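Long-range contacts in LRR receptor-like serine/threonine-protein kinase RGI3 (Arabidopsis thaliana, PDB 5HZ0), which acts as a plant receptor kinase whose extracellular leucine-rich repeat domain, the part present here, binds RGF peptide hormones that maintain the root stem cell niche: residues A[144-149]-A[168-173]; A[164-169]-A[188-193]; A[460-465]-A[483-488]. The protein carries 5 engineered substitutions. One frame throughout, in Å; residues are numbered along the deposited sequence.

Contact 1 (A[144-149]-A[168-173]); sequences KNLRGE and TSLSGK
L146 and L170 lie side by side and point the same way, their CD1 methyls meeting at 3.8 Å. The backbone beside them is tied twice. S169 N donates to L146 O at 2.8 Å, lying nearly in line with that carbonyl, although the N-H itself is bent (133°). S171 N reaches G148 O at 3.0 Å from above the carbonyl plane, but with a straight N-H (169°). L170 also lays its CG against G148 O. On the exposed side, R147 sets its CG against S169 CB (3.4 Å), a fitting use of a long side chain whose aliphatic part packs while its charged end stays outside. S169 OG, turned beside its own backbone N (chi1 -64°), is hydrogen-bonded to K144 O, although the modelled separation is doubtfully short. At the far end the extended E149 runs alongside G172, OE1 standing 3.3 Å from G172 CA and taking a weak bond from K173 N. G172, at positive phi, sits where glycine is favoured, and G148 has backbone angles that call for it. Further in, I125 packs on both leucines, and L150 and L165 add to the packing on L170. In the roughly parallel strands 145-147 and 169-172, L146-R147-G148 and L170-S171-G172 are equivalent in sequence, and their leucines touch: this is the Leu-X-Gly pattern of the extra strand that marks plant-type leucine-rich repeats.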
loop_
_atom_site.group_PDB
_atom_site.type_symbol
_atom_site.label_atom_id
_atom_site.label_comp_id
_atom_site.label_asym_id
_atom_site.label_seq_id
_atom_site.Cartn_x
_atom_site.Cartn_y
_atom_site.Cartn_z
ATOM N N LYS A 144 24.290 -3.866 -0.739
ATOM C CA LYS A 144 23.489 -4.955 -0.172
ATOM C C LYS A 144 24.307 -5.913 0.683
ATOM O O LYS A 144 23.817 -6.423 1.689
ATOM C CB LYS A 144 22.694 -5.720 -1.242
ATOM C CG LYS A 144 21.583 -6.581 -0.635
ATOM C CD LYS A 144 20.700 -7.246 -1.686
ATOM C CE LYS A 144 21.510 -8.162 -2.591
ATOM N NZ LYS A 144 20.671 -8.979 -3.531
ATOM N N ASN A 145 25.555 -6.139 0.293
ATOM C CA ASN A 145 26.410 -7.062 1.027
ATOM C C ASN A 145 27.370 -6.479 2.043
ATOM O O ASN A 145 28.208 -7.206 2.569
ATOM C CB ASN A 145 27.129 -7.996 0.070
ATOM C CG ASN A 145 26.166 -8.888 -0.648
ATOM O OD1 ASN A 145 25.336 -9.543 -0.012
ATOM N ND2 ASN A 145 26.218 -8.879 -1.972
ATOM N N LEU A 146 27.296 -5.173 2.283
ATOM C CA LEU A 146 27.998 -4.602 3.424
ATOM C C LEU A 146 27.349 -5.250 4.640
ATOM O O LEU A 146 26.136 -5.141 4.829
ATOM C CB LEU A 146 27.823 -3.082 3.451
ATOM C CG LEU A 146 28.958 -2.245 4.038
ATOM C CD1 LEU A 146 29.062 -2.460 5.537
ATOM C CD2 LEU A 146 30.271 -2.591 3.351
ATOM N N ARG A 147 28.148 -5.922 5.465
ATOM C CA ARG A 147 27.601 -6.807 6.500
ATOM C C ARG A 147 28.340 -6.614 7.797
ATOM O O ARG A 147 29.250 -5.801 7.875
ATOM C CB ARG A 147 27.727 -8.281 6.104
ATOM C CG ARG A 147 26.936 -8.679 4.882
ATOM C CD ARG A 147 27.154 -10.144 4.524
ATOM N NE ARG A 147 26.608 -11.046 5.534
ATOM C CZ ARG A 147 26.721 -12.368 5.477
ATOM N NH1 ARG A 147 27.359 -12.922 4.457
ATOM N NH2 ARG A 147 26.203 -13.132 6.430
ATOM N N GLY A 148 27.966 -7.390 8.804
ATOM C CA GLY A 148 28.658 -7.339 10.069
ATOM C C GLY A 148 27.963 -6.386 10.997
ATOM O O GLY A 148 27.023 -5.704 10.601
ATOM N N GLU A 149 28.408 -6.356 12.245
ATOM C CA GLU A 149 27.897 -5.399 13.208
ATOM C C GLU A 149 28.565 -4.040 13.004
ATOM O O GLU A 149 29.704 -3.959 12.549
ATOM C CB GLU A 149 28.135 -5.900 14.636
ATOM C CG GLU A 149 27.121 -6.922 15.123
ATOM C CD GLU A 149 27.158 -7.120 16.635
ATOM O OE1 GLU A 149 26.113 -7.468 17.231
ATOM O OE2 GLU A 149 28.238 -6.943 17.230
ATOM N N THR A 168 21.611 -2.045 3.738
ATOM C CA THR A 168 22.791 -2.872 3.816
ATOM C C THR A 168 22.419 -4.139 4.569
ATOM O O THR A 168 21.282 -4.311 5.012
ATOM C CB THR A 168 23.930 -2.153 4.567
ATOM O OG1 THR A 168 23.496 -1.838 5.892
ATOM C CG2 THR A 168 24.324 -0.880 3.849
ATOM N N SER A 169 23.383 -5.029 4.709
ATOM C CA SER A 169 23.188 -6.236 5.491
ATOM C C SER A 169 23.690 -6.111 6.930
ATOM O O SER A 169 23.901 -7.113 7.609
ATOM C CB SER A 169 23.717 -7.456 4.758
ATOM O OG SER A 169 22.957 -7.642 3.575
ATOM N N LEU A 170 23.970 -4.881 7.352
ATOM C CA LEU A 170 24.404 -4.627 8.724
ATOM C C LEU A 170 23.475 -5.291 9.724
ATOM O O LEU A 170 22.251 -5.130 9.655
ATOM C CB LEU A 170 24.456 -3.131 9.006
ATOM C CG LEU A 170 25.755 -2.714 9.687
ATOM C CD1 LEU A 170 26.871 -2.567 8.669
ATOM C CD2 LEU A 170 25.543 -1.452 10.453
ATOM N N SER A 171 24.069 -6.036 10.651
ATOM C CA SER A 171 23.305 -6.870 11.567
ATOM C C SER A 171 23.710 -6.621 13.000
ATOM O O SER A 171 24.558 -5.784 13.267
ATOM C CB SER A 171 23.528 -8.344 11.243
ATOM O OG SER A 171 24.890 -8.707 11.434
ATOM N N GLY A 172 23.111 -7.368 13.924
ATOM C CA GLY A 172 23.406 -7.209 15.339
ATOM C C GLY A 172 22.820 -5.964 15.977
ATOM O O GLY A 172 22.057 -5.231 15.354
ATOM N N LYS A 173 23.161 -5.737 17.239
ATOM C CA LYS A 173 22.679 -4.564 17.958
ATOM C C LYS A 173 23.603 -3.361 17.732
ATOM O O LYS A 173 24.819 -3.515 17.608
ATOM C CB LYS A 173 22.544 -4.871 19.454
ATOM C CG LYS A 173 23.855 -5.217 20.137
ATOM C CD LYS A 173 23.672 -5.398 21.635
ATOM C CE LYS A 173 23.682 -6.854 22.011
ATOM N NZ LYS A 173 22.551 -7.583 21.383
#

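Contact 2 (A[164-169]-A[188-193]); sequences GLAETS and AIYTSL
G164 and A188 pair in parallel where two strands end, and with no side chain on G164 its CA can approach A188 O. The next residue, L165, donates its N-H to the same carbonyl oxygen at 2.9 Å and turns inward, CB meeting I189 CG2 at 3.9 Å. A166, whose N-H bonds a modified side chain of the bound peptide, places its methyl squarely over the Y190 ring, 3.4 Å from the centroid and 7° off the normal, a CH-pi contact suited to a small residue. Y190 CG sits between its backbone N and carbonyl carbon (chi1 56°), which brings the ring under that methyl. An alanine here, without ring or hydroxyl, would probably leave the A166 methyl without its cover, Y214 without its stacking partner and the peptide backbone without a hydrogen bond. E167 N binds Y190 O at 2.8 Å, almost straight (168°). Both E167 and T191 adopt left-handed backbone angles, and their side chains run alongside each other, CG to CB 3.8 Å, while E167 OE2 reaches the peptide backbone. T168 gives its hydroxyl proton to L165 O; S192 OG lies 3.0 Å from T168 O and about as near T168 OG1, so its single proton may serve either. Finally S169 CB rests on L193 CD1. The loops follow strands 162-164 and 186-188, with Y212 of strand 210-212 packing on A188 and Y190, and L170 of strand 169-172 on L165.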
loop_
_atom_site.group_PDB
_atom_site.type_symbol
_atom_site.label_atom_id
_atom_site.label_comp_id
_atom_site.label_asym_id
_atom_site.label_seq_id
_atom_site.Cartn_x
_atom_site.Cartn_y
_atom_site.Cartn_z
ATOM N N GLY A 164 24.802 7.092 7.620
ATOM C CA GLY A 164 23.803 6.218 7.095
ATOM C C GLY A 164 24.380 5.058 6.342
ATOM O O GLY A 164 25.288 5.124 5.515
ATOM N N LEU A 165 23.802 3.953 6.785
ATOM C CA LEU A 165 24.046 2.581 6.405
ATOM C C LEU A 165 22.831 1.884 5.799
ATOM O O LEU A 165 22.712 0.690 5.954
ATOM C CB LEU A 165 24.689 1.822 7.568
ATOM C CG LEU A 165 26.024 2.500 7.918
ATOM C CD1 LEU A 165 26.480 2.179 9.325
ATOM C CD2 LEU A 165 27.092 2.115 6.895
ATOM N N ALA A 166 21.834 2.637 5.360
ATOM C CA ALA A 166 20.565 2.056 4.932
ATOM C C ALA A 166 20.686 1.076 3.766
ATOM O O ALA A 166 21.568 1.201 2.931
ATOM C CB ALA A 166 19.571 3.156 4.587
ATOM N N GLU A 167 19.773 0.110 3.715
ATOM C CA GLU A 167 19.779 -0.923 2.675
ATOM C C GLU A 167 21.112 -1.646 2.577
ATOM O O GLU A 167 21.681 -1.814 1.499
ATOM C CB GLU A 167 19.322 -0.378 1.326
ATOM C CG GLU A 167 17.831 -0.222 1.281
ATOM C CD GLU A 167 17.326 0.219 -0.062
ATOM O OE1 GLU A 167 17.873 -0.248 -1.078
ATOM O OE2 GLU A 167 16.383 1.042 -0.101
ATOM N N THR A 168 21.611 -2.045 3.738
ATOM C CA THR A 168 22.791 -2.872 3.816
ATOM C C THR A 168 22.419 -4.139 4.569
ATOM O O THR A 168 21.282 -4.311 5.012
ATOM C CB THR A 168 23.930 -2.153 4.567
ATOM O OG1 THR A 168 23.496 -1.838 5.892
ATOM C CG2 THR A 168 24.324 -0.880 3.849
ATOM N N SER A 169 23.383 -5.029 4.709
ATOM C CA SER A 169 23.188 -6.236 5.491
ATOM C C SER A 169 23.690 -6.111 6.930
ATOM O O SER A 169 23.901 -7.113 7.609
ATOM C CB SER A 169 23.717 -7.456 4.758
ATOM O OG SER A 169 22.957 -7.642 3.575
ATOM N N ALA A 188 20.717 7.063 9.886
ATOM C CA ALA A 188 19.822 6.318 9.002
ATOM C C ALA A 188 20.341 4.915 8.706
ATOM O O ALA A 188 21.194 4.703 7.828
ATOM C CB ALA A 188 19.613 7.083 7.695
ATOM N N ILE A 189 19.781 3.936 9.410
ATOM C CA ILE A 189 20.090 2.562 9.072
ATOM C C ILE A 189 18.780 1.811 8.992
ATOM O O ILE A 189 18.374 1.152 9.951
ATOM C CB ILE A 189 20.968 1.963 10.195
ATOM C CG1 ILE A 189 21.967 3.027 10.698
ATOM C CG2 ILE A 189 21.685 0.701 9.726
ATOM C CD1 ILE A 189 22.965 2.540 11.748
ATOM N N TYR A 190 18.234 1.744 7.784
ATOM C CA TYR A 190 16.887 1.239 7.590
ATOM C C TYR A 190 16.872 0.266 6.426
ATOM O O TYR A 190 17.696 0.384 5.507
ATOM C CB TYR A 190 15.871 2.378 7.380
ATOM C CG TYR A 190 16.170 3.327 6.234
ATOM C CD1 TYR A 190 15.846 3.002 4.930
ATOM C CD2 TYR A 190 16.757 4.579 6.472
ATOM C CE1 TYR A 190 16.111 3.873 3.890
ATOM C CE2 TYR A 190 17.028 5.461 5.441
ATOM C CZ TYR A 190 16.706 5.100 4.151
ATOM O OH TYR A 190 16.981 5.967 3.119
ATOM N N THR A 191 15.938 -0.688 6.473
ATOM C CA THR A 191 15.877 -1.756 5.488
ATOM C C THR A 191 17.214 -2.490 5.490
ATOM O O THR A 191 17.895 -2.608 4.475
ATOM C CB THR A 191 15.521 -1.206 4.104
ATOM O OG1 THR A 191 14.525 -0.176 4.250
ATOM C CG2 THR A 191 15.001 -2.317 3.188
ATOM N N SER A 192 17.594 -2.935 6.679
ATOM C CA SER A 192 18.843 -3.650 6.924
ATOM C C SER A 192 18.570 -4.902 7.757
ATOM O O SER A 192 17.431 -5.374 7.824
ATOM C CB SER A 192 19.885 -2.756 7.600
ATOM O OG SER A 192 20.526 -1.915 6.653
ATOM N N LEU A 193 19.636 -5.496 8.280
ATOM C CA LEU A 193 19.561 -6.713 9.105
ATOM C C LEU A 193 19.642 -6.567 10.636
ATOM O O LEU A 193 19.845 -7.557 11.327
ATOM C CB LEU A 193 20.514 -7.798 8.586
ATOM C CG LEU A 193 20.183 -8.211 7.146
ATOM C CD1 LEU A 193 21.066 -9.358 6.669
ATOM C CD2 LEU A 193 18.712 -8.563 7.003
#

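Contact 3 (A[460-465]-A[483-488]); sequences GSLLGT and STLPPG
L462 and L485 stand side by side with their ends pointing the same way, CD2 of the first touching CD1 of the second at 4.2 Å. The CB of L485 heads away from 460-465, but with CG anti to the backbone N (chi1 178°) the end of the side chain comes back toward L462. P486 comes in at a slant to L462: its CD meets L462 CD2 at 4.2 Å, while CB, CG and CD of the ring all lie near L462 O, CG nearest at 3.1 Å. Proline brings a compact apolar ring and no N-H that would need a partner. No hydrogen bond crosses between the two segments, and the contact is held by packing alone. P486 CG also faces G464 N at 3.7 Å. Beyond it two glycines let the backbones come close, G464 CA lying 4.0 Å from G488 O, although G464 is poorly ordered. At the other end S461 OG, which takes a weak bond from L462 N, comes only to 4.2 Å from S483 CB. I438 and F476 pack on L462, and L500 on L485, so both leucines belong to the hydrophobic interior. Successive repeats here stack apolar residues at the same place, with L462 and L485 at equivalent positions of neighbouring repeats. S483-T484-L485-P486 follows the Gly-X-Ile-Pro stretch of plant-type leucine-rich repeats, with a 3-10 turn beginning at 487 and G460 matching S483.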
loop_
_atom_site.group_PDB
_atom_site.type_symbol
_atom_site.label_atom_id
_atom_site.label_comp_id
_atom_site.label_asym_id
_atom_site.label_seq_id
_atom_site.Cartn_x
_atom_site.Cartn_y
_atom_site.Cartn_z
ATOM N N GLY A 460 -38.537 -3.748 -6.036
ATOM C CA GLY A 460 -39.056 -3.136 -7.241
ATOM C C GLY A 460 -38.345 -3.601 -8.490
ATOM O O GLY A 460 -37.743 -4.669 -8.517
ATOM N N SER A 461 -38.416 -2.783 -9.528
ATOM C CA SER A 461 -37.935 -3.170 -10.835
ATOM C C SER A 461 -36.575 -2.564 -11.118
ATOM O O SER A 461 -36.049 -1.799 -10.314
ATOM C CB SER A 461 -38.952 -2.779 -11.904
ATOM O OG SER A 461 -38.379 -2.867 -13.191
ATOM N N LEU A 462 -36.021 -2.907 -12.275
ATOM C CA LEU A 462 -34.639 -2.594 -12.604
ATOM C C LEU A 462 -34.577 -2.049 -14.032
ATOM O O LEU A 462 -34.965 -2.733 -14.974
ATOM C CB LEU A 462 -33.794 -3.870 -12.477
ATOM C CG LEU A 462 -32.266 -3.763 -12.495
ATOM C CD1 LEU A 462 -31.732 -3.251 -11.154
ATOM C CD2 LEU A 462 -31.624 -5.091 -12.869
ATOM N N LEU A 463 -34.110 -0.820 -14.206
ATOM C CA LEU A 463 -34.107 -0.214 -15.542
ATOM C C LEU A 463 -32.705 0.159 -16.043
ATOM O O LEU A 463 -31.812 0.479 -15.251
ATOM C CB LEU A 463 -34.996 1.038 -15.586
ATOM C CG LEU A 463 -36.520 1.018 -15.431
ATOM C CD1 LEU A 463 -37.097 -0.371 -15.262
ATOM C CD2 LEU A 463 -36.921 1.905 -14.262
ATOM N N GLY A 464 -32.530 0.139 -17.364
ATOM C CA GLY A 464 -31.291 0.580 -17.977
ATOM C C GLY A 464 -31.014 2.059 -17.755
ATOM O O GLY A 464 -29.863 2.456 -17.563
ATOM N N THR A 465 -32.070 2.876 -17.779
ATOM C CA THR A 465 -31.960 4.323 -17.553
ATOM C C THR A 465 -31.536 4.642 -16.131
ATOM O O THR A 465 -31.110 5.757 -15.827
ATOM C CB THR A 465 -33.310 5.028 -17.764
ATOM O OG1 THR A 465 -34.357 4.234 -17.184
ATOM C CG2 THR A 465 -33.585 5.242 -19.246
ATOM N N SER A 483 -39.720 -8.025 -11.484
ATOM C CA SER A 483 -39.999 -7.921 -12.912
ATOM C C SER A 483 -38.827 -8.384 -13.775
ATOM O O SER A 483 -38.064 -9.253 -13.370
ATOM C CB SER A 483 -40.410 -6.499 -13.288
ATOM O OG SER A 483 -40.858 -6.462 -14.632
ATOM N N THR A 484 -38.621 -7.741 -14.919
ATOM C CA THR A 484 -37.724 -8.306 -15.918
ATOM C C THR A 484 -36.396 -7.589 -16.002
ATOM O O THR A 484 -36.311 -6.389 -15.763
ATOM C CB THR A 484 -38.362 -8.297 -17.320
ATOM O OG1 THR A 484 -38.832 -6.977 -17.613
ATOM C CG2 THR A 484 -39.527 -9.279 -17.400
ATOM N N LEU A 485 -35.356 -8.339 -16.328
ATOM C CA LEU A 485 -34.062 -7.755 -16.633
ATOM C C LEU A 485 -34.229 -6.926 -17.907
ATOM O O LEU A 485 -34.519 -7.462 -18.977
ATOM C CB LEU A 485 -33.013 -8.860 -16.801
ATOM C CG LEU A 485 -31.573 -8.500 -17.182
ATOM C CD1 LEU A 485 -30.932 -7.565 -16.179
ATOM C CD2 LEU A 485 -30.758 -9.770 -17.302
ATOM N N PRO A 486 -34.048 -5.605 -17.790
ATOM C CA PRO A 486 -34.403 -4.683 -18.871
ATOM C C PRO A 486 -33.511 -4.876 -20.091
ATOM O O PRO A 486 -32.345 -5.263 -19.952
ATOM C CB PRO A 486 -34.153 -3.313 -18.244
ATOM C CG PRO A 486 -33.055 -3.557 -17.267
ATOM C CD PRO A 486 -33.344 -4.921 -16.690
ATOM N N PRO A 487 -34.057 -4.623 -21.288
ATOM C CA PRO A 487 -33.241 -4.737 -22.496
ATOM C C PRO A 487 -32.066 -3.769 -22.431
ATOM O O PRO A 487 -30.969 -4.064 -22.912
ATOM C CB PRO A 487 -34.221 -4.369 -23.625
ATOM C CG PRO A 487 -35.386 -3.731 -22.963
ATOM C CD PRO A 487 -35.462 -4.311 -21.590
ATOM N N GLY A 488 -32.293 -2.636 -21.772
ATOM C CA GLY A 488 -31.295 -1.591 -21.665
ATOM C C GLY A 488 -30.050 -1.990 -20.899
ATOM O O GLY A 488 -29.100 -1.215 -20.801
#

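From the N terminus, contact 1 opens at 144-149 and closes at 168-173, but contact 2 has already opened at 164-169, so the two interlock along the chain, sharing T168 and S169, rather than nest. Contact 2 closes at 188-193. Each closure spans one turn of the solenoid, joining predicted repeat 7 to 8 and then 8 to 9, and the two centres are 8 Å apart, with L193 packed on L170 and S171. Contact 3 follows much later in series, joining repeats 20 and 21. Its centre lies about 65 Å from that of contact 1 and 60 Å from that of contact 2, on the opposite side of the chain's centre, along the same superhelix.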